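Local coordinates for protein putative N-acetylmuramoyl-L-alanine amidase,autolysin cwp6 (Peptoclostridium difficile, PDB 5J72) that probably cleaves the amide bond between N-acetylmuramic acid and L-alanine in peptidoglycan, as a zinc-dependent autolysin carrying CWB2 cell-wall-anchoring modules, at residues L7-V12 with A385-P390; L363-V368 with T414-G419. All coordinates share one frame; numbering follows the deposited sequence. Where two conformers were deposited one is given.

Both interactions are largely buried and meet around the strand 362-370, but they join different things. Interaction 2 lies within one CWB2 module and has no exposed residue; two parallel strands are tied by a regular backbone ladder and covered by apolar side chains. Interaction 1 brings the N-terminal domain against the end of the helix 375-387, which follows strand 362-370 in the chain. Its bonds run mainly from long polar side chains to backbone carbonyls, with partly exposed Lys386 and exposed Lys388 at its margin. The two touch directly: Ser364 hydrogen-bonds to Leu387 O, the same carbonyl that Arg9 holds, and Pro390 O meets Leu367 N, extending the ladder towards strand 391-394.

Interaction 1: L7-V12 with A385-P390; sequences LQRKSV and AKLKAP
Lys386, in the last turn of the helix 375-387, reaches the chain of 7-12 with its ammonium group, NZ donating to Leu7 O at 3.2 Å from above the carbonyl plane. An extended chain bent only at its last torsion (chi4 70°) carries it there, with CE 3.3 Å from Gln8 O. This side chain lies beside Asn6 and about 4 Å, between nearest atoms, from a bound calcium ion. The amide of Gln8 in turn bonds the lysine's carbonyl: NE2 donates to Lys386 O at 3.0 Å, each atom close to the plane of the other's group, although those two planes stand nearly perpendicular. The other end of that amide is fixed as well, since Gln8 OE1 accepts from Asn19 N. Next, Leu387 O is gripped by Arg9, whose NH2 donates at 2.9 Å on a lone pair in the carbonyl plane; the bond from NH1 to the same oxygen is weak. Gln8 CD sits over the rim of one face of this guanidinium, and Arg9 NE is held by Lys17 O, so the group is fixed in orientation. The side chain of the same leucine packs with CD2 3.4 Å from Gln8 O. At Lys388 a water accepts weakly from Arg9 NH1 and donates to Lys388 O at 2.8 Å. Lys388 takes positive phi (55°) and closes a Schellman motif, a helix C-terminus whose last carbonyls accept hydrogen bonds from Gln8 and Arg9.

Interaction 2: L363-V368 with T414-G419; sequences LSAMLV and TVYQIG
Met366 is bonded to the other strand at both its backbone N and O, the N donating to Thr414 O and the O accepting from Tyr416 N, both at 2.9 Å, the parallel pattern in which one residue bridges two of its neighbour. Val368 N then meets Tyr416 O at 2.7 Å, head-on to the carbonyl, and Ile418 N closes the ladder on Val368 O. A CA-H...O contact from Val415 CA also reaches Met366 O. The short strand axes run 4.7 Å apart at 15°.

On one face, Leu367 and Tyr416 lie side by side, pointing the same way, with Leu367 CG 3.9 Å from Tyr416 CB. The tyrosine's CG stands anti to its carbonyl carbon (chi1 -67°), and its ring turns an edge to Ala365, whose CB lies in the ring plane 3.8 Å from CE2. On the other face, Val368 CG2 meets Val415 CG1 at 4.0 Å, the two side chains crossing at a slant. A water bridges the end of the pair, donating to both Val368 O and Ile418 O.

The helix 375-387 covers the face of Leu367, Tyr416 and Ile418, and the helix 424-433 covers Val368, Val415 and Gln417 through Ile427. The pair is central to a CWB2 parallel sheet ordered 391-394, 362-370, 411-418, 128-135, matching the 2-1-3-4 order of the other two modules, with the last place taken by a strand from earlier in the chain.

Interaction 1: L7-V12 with A385-P390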
ATOM      1  N   LEU A   7      -2.292  10.684 -22.017  1.00 17.84           N
ATOM      2  CA  LEU A   7      -1.110  11.027 -21.216  1.00 15.79           C
ATOM      3  C   LEU A   7      -1.164  10.200 -19.924  1.00 17.49           C
ATOM      4  O   LEU A   7      -2.227  10.082 -19.303  1.00 20.02           O
ATOM      5  CB  LEU A   7      -1.117  12.527 -20.836  1.00 18.28           C
ATOM      6  CG  LEU A   7      -1.079  13.462 -22.081  1.00 20.02           C
ATOM      7  CD1 LEU A   7      -0.974  14.954 -21.547  1.00 19.49           C
ATOM      8  CD2 LEU A   7       0.092  13.082 -23.026  1.00 20.48           C
ATOM      9  N   GLN A   8      -0.041   9.641 -19.538  1.00 17.83           N
ATOM     10  CA  GLN A   8      -0.069   8.792 -18.302  1.00 19.34           C
ATOM     11  C   GLN A   8      -0.281   9.582 -16.990  1.00 21.89           C
ATOM     12  O   GLN A   8      -1.091   9.173 -16.124  1.00 20.45           O
ATOM     13  CB  GLN A   8       1.221   8.007 -18.239  1.00 18.20           C
ATOM     14  CG  GLN A   8       1.342   7.150 -16.922  1.00 18.83           C
ATOM     15  CD  GLN A   8       2.687   6.457 -16.888  1.00 22.94           C
ATOM     16  OE1 GLN A   8       3.669   6.966 -17.420  1.00 18.52           O
ATOM     17  NE2 GLN A   8       2.765   5.270 -16.201  1.00 17.63           N
ATOM     18  N   ARG A   9       0.404  10.745 -16.846  1.00 20.84           N
ATOM     19  CA  ARG A   9       0.405  11.535 -15.579  1.00 21.67           C
ATOM     20  C   ARG A   9      -0.029  12.933 -15.806  1.00 20.23           C
ATOM     21  O   ARG A   9       0.376  13.522 -16.793  1.00 20.08           O
ATOM     22  CB  ARG A   9       1.849  11.677 -15.025  1.00 19.67           C
ATOM     23  CG  ARG A   9       2.687  10.408 -15.055  1.00 29.93           C
ATOM     24  CD  ARG A   9       3.808  10.385 -13.979  1.00 30.30           C
ATOM     25  NE  ARG A   9       4.573   9.137 -14.213  1.00 39.45           N
ATOM     26  CZ  ARG A   9       4.277   7.935 -13.698  1.00 35.11           C
ATOM     27  NH1 ARG A   9       4.991   6.872 -14.028  1.00 33.95           N
ATOM     28  NH2 ARG A   9       3.292   7.803 -12.839  1.00 22.61           N
ATOM     29  N   LYS A  10      -0.858  13.499 -14.894  1.00 19.22           N
ATOM     30  CA  LYS A  10      -1.293  14.878 -15.022  1.00 20.31           C
ATOM     31  C   LYS A  10      -0.658  15.729 -13.899  1.00 17.35           C
ATOM     32  O   LYS A  10      -0.794  16.955 -13.873  1.00 18.92           O
ATOM     33  CB  LYS A  10      -2.798  14.946 -14.883  1.00 20.54           C
ATOM     34  CG  LYS A  10      -3.523  14.136 -16.004  1.00 27.94           C
ATOM     35  CD  LYS A  10      -3.036  14.613 -17.391  1.00 28.66           C
ATOM     36  CE  LYS A  10      -3.920  15.644 -18.017  1.00 39.39           C
ATOM     37  NZ  LYS A  10      -5.402  15.473 -17.691  1.00 32.52           N
ATOM     38  N   SER A  11       0.021  15.068 -12.961  1.00 17.43           N
ATOM     39  CA  SER A  11       0.757  15.759 -11.879  1.00 18.65           C
ATOM     40  C   SER A  11       2.177  15.181 -11.906  1.00 20.64           C
ATOM     41  O   SER A  11       2.338  13.941 -11.834  1.00 19.73           O
ATOM     42  CB  SER A  11       0.073  15.500 -10.537  1.00 20.88           C
ATOM     43  OG  SER A  11       0.732  16.206  -9.505  1.00 25.86           O
ATOM     44  N   VAL A  12       3.211  16.021 -12.059  1.00 17.57           N
ATOM     45  CA  VAL A  12       4.585  15.531 -12.169  1.00 17.32           C
ATOM     46  C   VAL A  12       5.523  16.407 -11.292  1.00 15.00           C
ATOM     47  O   VAL A  12       5.026  17.308 -10.620  1.00 15.71           O
ATOM     48  CB  VAL A  12       5.058  15.575 -13.669  1.00 15.73           C
ATOM     49  CG1 VAL A  12       4.158  14.659 -14.531  1.00 17.94           C
ATOM     50  CG2 VAL A  12       5.028  17.007 -14.212  1.00 16.90           C
ATOM     51  N   ALA A 385      -2.924   1.763 -11.187  1.00 15.34           N
ATOM     52  CA  ALA A 385      -2.408   0.908 -12.275  1.00 16.03           C
ATOM     53  C   ALA A 385      -1.905   1.785 -13.488  1.00 17.03           C
ATOM     54  O   ALA A 385      -0.870   1.503 -14.052  1.00 18.82           O
ATOM     55  CB  ALA A 385      -3.538   0.036 -12.783  1.00 14.61           C
ATOM     56  N   LYS A 386      -2.666   2.795 -13.858  1.00 16.33           N
ATOM     57  CA  LYS A 386      -2.296   3.725 -14.975  1.00 15.70           C
ATOM     58  C   LYS A 386      -0.914   4.409 -14.642  1.00 16.84           C
ATOM     59  O   LYS A 386      -0.023   4.501 -15.475  1.00 18.91           O
ATOM     60  CB  LYS A 386      -3.397   4.818 -15.067  1.00 14.88           C
ATOM     61  CG  LYS A 386      -3.114   5.842 -16.223  1.00 18.15           C
ATOM     62  CD  LYS A 386      -4.297   6.849 -16.291  1.00 25.50           C
ATOM     63  CE  LYS A 386      -3.966   7.981 -17.285  1.00 35.45           C
ATOM     64  NZ  LYS A 386      -3.963   7.520 -18.715  1.00 36.71           N
ATOM     65  N   LEU A 387      -0.771   4.857 -13.418  1.00 16.06           N
ATOM     66  CA  LEU A 387       0.475   5.519 -12.959  1.00 17.17           C
ATOM     67  C   LEU A 387       1.614   4.533 -12.669  1.00 19.07           C
ATOM     68  O   LEU A 387       2.758   4.970 -12.434  1.00 19.67           O
ATOM     69  CB  LEU A 387       0.174   6.295 -11.649  1.00 16.58           C
ATOM     70  CG  LEU A 387      -0.894   7.378 -11.790  1.00 16.04           C
ATOM     71  CD1 LEU A 387      -1.183   8.017 -10.394  1.00 18.24           C
ATOM     72  CD2 LEU A 387      -0.362   8.452 -12.864  1.00 18.06           C
ATOM     73  N   LYS A 388       1.321   3.206 -12.673  1.00 17.05           N
ATOM     74  CA  LYS A 388       2.264   2.127 -12.374  1.00 18.25           C
ATOM     75  C   LYS A 388       2.895   2.411 -10.981  1.00 20.31           C
ATOM     76  O   LYS A 388       4.138   2.399 -10.832  1.00 19.78           O
ATOM     77  CB  LYS A 388       3.298   1.963 -13.482  1.00 21.08           C
ATOM     78  CG  LYS A 388       2.607   1.663 -14.858  1.00 23.51           C
ATOM     79  CD  LYS A 388       3.725   1.408 -15.891  1.00 29.81           C
ATOM     80  CE  LYS A 388       3.272   1.084 -17.319  1.00 38.06           C
ATOM     81  NZ  LYS A 388       2.205   0.077 -17.324  1.00 47.13           N
ATOM     82  N   ALA A 389       2.038   2.665 -10.021  1.00 19.85           N
ATOM     83  CA  ALA A 389       2.383   3.055  -8.647  1.00 21.19           C
ATOM     84  C   ALA A 389       1.570   2.235  -7.633  1.00 19.93           C
ATOM     85  O   ALA A 389       0.484   1.758  -7.929  1.00 18.03           O
ATOM     86  CB  ALA A 389       2.082   4.545  -8.426  1.00 18.39           C
ATOM     87  N   PRO A 390       2.097   2.037  -6.431  1.00 18.51           N
ATOM     88  CA  PRO A 390       1.389   1.263  -5.403  1.00 15.39           C
ATOM     89  C   PRO A 390       0.380   2.041  -4.617  1.00 17.83           C
ATOM     90  O   PRO A 390       0.422   3.275  -4.524  1.00 17.64           O
ATOM     91  CB  PRO A 390       2.524   0.808  -4.452  1.00 15.66           C
ATOM     92  CG  PRO A 390       3.620   1.971  -4.628  1.00 16.84           C
ATOM     93  CD  PRO A 390       3.477   2.462  -6.055  1.00 16.67           C
TER
HETATM   94  O   HOH W   1       5.785   4.011 -12.339  1.00 33.82           O

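Interaction 2: L363-V368 with T414-G419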
ATOM      1  N   LEU A 363       9.950   5.541  -6.562  1.00 25.12           N
ATOM      2  CA  LEU A 363       8.655   5.252  -7.178  1.00 24.44           C
ATOM      3  C   LEU A 363       8.186   6.496  -7.954  1.00 24.69           C
ATOM      4  O   LEU A 363       8.607   7.606  -7.632  1.00 24.06           O
ATOM      5  CB  LEU A 363       7.648   4.955  -6.069  1.00 22.63           C
ATOM      6  CG  LEU A 363       8.051   3.767  -5.159  1.00 22.86           C
ATOM      7  CD1 LEU A 363       7.044   3.757  -3.991  1.00 22.26           C
ATOM      8  CD2 LEU A 363       8.099   2.452  -5.951  1.00 23.91           C
ATOM      9  N   SER A 364       7.325   6.320  -8.938  1.00 24.59           N
ATOM     10  CA  SER A 364       6.805   7.495  -9.644  1.00 26.28           C
ATOM     11  C   SER A 364       5.732   8.132  -8.757  1.00 26.79           C
ATOM     12  O   SER A 364       5.457   9.318  -8.875  1.00 24.82           O
ATOM     13  CB  SER A 364       6.169   7.059 -10.957  1.00 27.18           C
ATOM     14  OG  SER A 364       5.121   6.149 -10.640  1.00 29.72           O
ATOM     15  N   ALA A 365       5.095   7.343  -7.877  1.00 21.06           N
ATOM     16  CA  ALA A 365       4.051   7.910  -7.025  1.00 17.23           C
ATOM     17  C   ALA A 365       3.678   6.960  -5.917  1.00 18.70           C
ATOM     18  O   ALA A 365       4.118   5.817  -5.942  1.00 19.26           O
ATOM     19  CB  ALA A 365       2.802   8.171  -7.833  1.00 18.08           C
ATOM     20  N   MET A 366       2.865   7.428  -4.965  1.00 18.69           N
ATOM     21  CA  MET A 366       2.346   6.538  -3.923  1.00 18.59           C
ATOM     22  C   MET A 366       1.003   6.989  -3.700  1.00 20.73           C
ATOM     23  O   MET A 366       0.806   8.167  -3.472  1.00 20.48           O
ATOM     24  CB  MET A 366       3.153   6.621  -2.589  0.71 19.55           C
ATOM     25  CG  MET A 366       2.554   5.729  -1.472  0.71 23.66           C
ATOM     26  SD  MET A 366       3.117   4.047  -1.706  0.71 24.18           S
ATOM     27  CE  MET A 366       4.753   4.143  -0.927  0.71 19.22           C
ATOM     28  N   LEU A 367       0.008   6.092  -3.800  1.00 16.45           N
ATOM     29  CA  LEU A 367      -1.369   6.513  -3.547  1.00 16.69           C
ATOM     30  C   LEU A 367      -1.720   6.070  -2.143  1.00 19.26           C
ATOM     31  O   LEU A 367      -1.587   4.884  -1.844  1.00 21.89           O
ATOM     32  CB  LEU A 367      -2.367   5.860  -4.585  1.00 16.83           C
ATOM     33  CG  LEU A 367      -2.324   6.483  -6.034  1.00 18.30           C
ATOM     34  CD1 LEU A 367      -1.098   5.876  -6.775  1.00 15.45           C
ATOM     35  CD2 LEU A 367      -3.604   6.181  -6.837  1.00 21.08           C
ATOM     36  N   VAL A 368      -2.269   6.974  -1.308  1.00 17.80           N
ATOM     37  CA  VAL A 368      -2.495   6.605   0.100  1.00 19.70           C
ATOM     38  C   VAL A 368      -3.951   6.609   0.451  1.00 21.40           C
ATOM     39  O   VAL A 368      -4.594   7.642   0.352  1.00 21.47           O
ATOM     40  CB  VAL A 368      -1.754   7.638   1.015  1.00 20.20           C
ATOM     41  CG1 VAL A 368      -2.028   7.289   2.511  1.00 21.51           C
ATOM     42  CG2 VAL A 368      -0.262   7.600   0.716  1.00 18.81           C
ATOM     43  N   THR A 414       5.278  11.854  -6.438  1.00 20.84           N
ATOM     44  CA  THR A 414       4.022  12.458  -6.051  1.00 21.42           C
ATOM     45  C   THR A 414       3.250  11.544  -5.096  1.00 22.00           C
ATOM     46  O   THR A 414       3.223  10.319  -5.328  1.00 25.38           O
ATOM     47  CB  THR A 414       3.127  12.654  -7.313  1.00 23.94           C
ATOM     48  OG1 THR A 414       3.886  13.408  -8.282  1.00 25.08           O
ATOM     49  CG2 THR A 414       1.816  13.366  -7.008  1.00 22.40           C
ATOM     50  N   VAL A 415       2.594  12.124  -4.118  1.00 21.89           N
ATOM     51  CA  VAL A 415       1.821  11.339  -3.192  1.00 21.56           C
ATOM     52  C   VAL A 415       0.399  11.724  -3.434  1.00 22.70           C
ATOM     53  O   VAL A 415       0.051  12.913  -3.420  1.00 22.82           O
ATOM     54  CB  VAL A 415       2.224  11.647  -1.719  1.00 22.73           C
ATOM     55  CG1 VAL A 415       1.241  10.970  -0.744  1.00 22.71           C
ATOM     56  CG2 VAL A 415       3.643  11.208  -1.454  1.00 26.01           C
ATOM     57  N   TYR A 416      -0.477  10.742  -3.702  1.00 19.51           N
ATOM     58  CA  TYR A 416      -1.857  11.069  -3.869  1.00 17.41           C
ATOM     59  C   TYR A 416      -2.613  10.690  -2.647  1.00 21.73           C
ATOM     60  O   TYR A 416      -2.512   9.532  -2.223  1.00 23.88           O
ATOM     61  CB  TYR A 416      -2.486  10.279  -5.032  1.00 17.35           C
ATOM     62  CG  TYR A 416      -1.932  10.681  -6.378  1.00 18.22           C
ATOM     63  CD1 TYR A 416      -2.652  11.496  -7.227  1.00 22.16           C
ATOM     64  CD2 TYR A 416      -0.701  10.209  -6.813  1.00 17.85           C
ATOM     65  CE1 TYR A 416      -2.150  11.838  -8.511  1.00 22.72           C
ATOM     66  CE2 TYR A 416      -0.203  10.539  -8.075  1.00 20.38           C
ATOM     67  CZ  TYR A 416      -0.935  11.350  -8.911  1.00 22.77           C
ATOM     68  OH  TYR A 416      -0.376  11.630 -10.158  1.00 22.81           O
ATOM     69  N   GLN A 417      -3.364  11.588  -2.079  1.00 19.85           N
ATOM     70  CA  GLN A 417      -4.168  11.265  -0.902  1.00 21.41           C
ATOM     71  C   GLN A 417      -5.583  10.950  -1.364  1.00 22.25           C
ATOM     72  O   GLN A 417      -6.302  11.792  -1.908  1.00 24.50           O
ATOM     73  CB  GLN A 417      -4.187  12.464   0.062  1.00 19.99           C
ATOM     74  CG  GLN A 417      -5.185  12.311   1.181  1.00 23.25           C
ATOM     75  CD  GLN A 417      -5.060  13.537   2.124  1.00 28.36           C
ATOM     76  OE1 GLN A 417      -4.249  14.422   1.881  1.00 26.58           O
ATOM     77  NE2 GLN A 417      -5.847  13.573   3.215  1.00 26.83           N
ATOM     78  N   ILE A 418      -6.003   9.715  -1.152  1.00 21.07           N
ATOM     79  CA  ILE A 418      -7.327   9.265  -1.575  1.00 18.43           C
ATOM     80  C   ILE A 418      -8.364   9.395  -0.498  1.00 24.98           C
ATOM     81  O   ILE A 418      -8.196   8.861   0.600  1.00 23.93           O
ATOM     82  CB  ILE A 418      -7.241   7.760  -1.987  1.00 19.63           C
ATOM     83  CG1 ILE A 418      -6.080   7.528  -2.987  1.00 18.44           C
ATOM     84  CG2 ILE A 418      -8.600   7.305  -2.566  1.00 18.83           C
ATOM     85  CD1 ILE A 418      -6.224   8.370  -4.300  1.00 21.58           C
ATOM     86  N   GLY A 419      -9.440  10.083  -0.782  1.00 21.76           N
ATOM     87  CA  GLY A 419     -10.480  10.184   0.200  1.00 20.47           C
ATOM     88  C   GLY A 419     -10.163  11.232   1.252  1.00 23.66           C
ATOM     89  O   GLY A 419      -9.079  11.753   1.387  1.00 24.84           O
TER
HETATM   90  O   HOH W   2      -6.292   9.114   2.667  1.00 27.11           O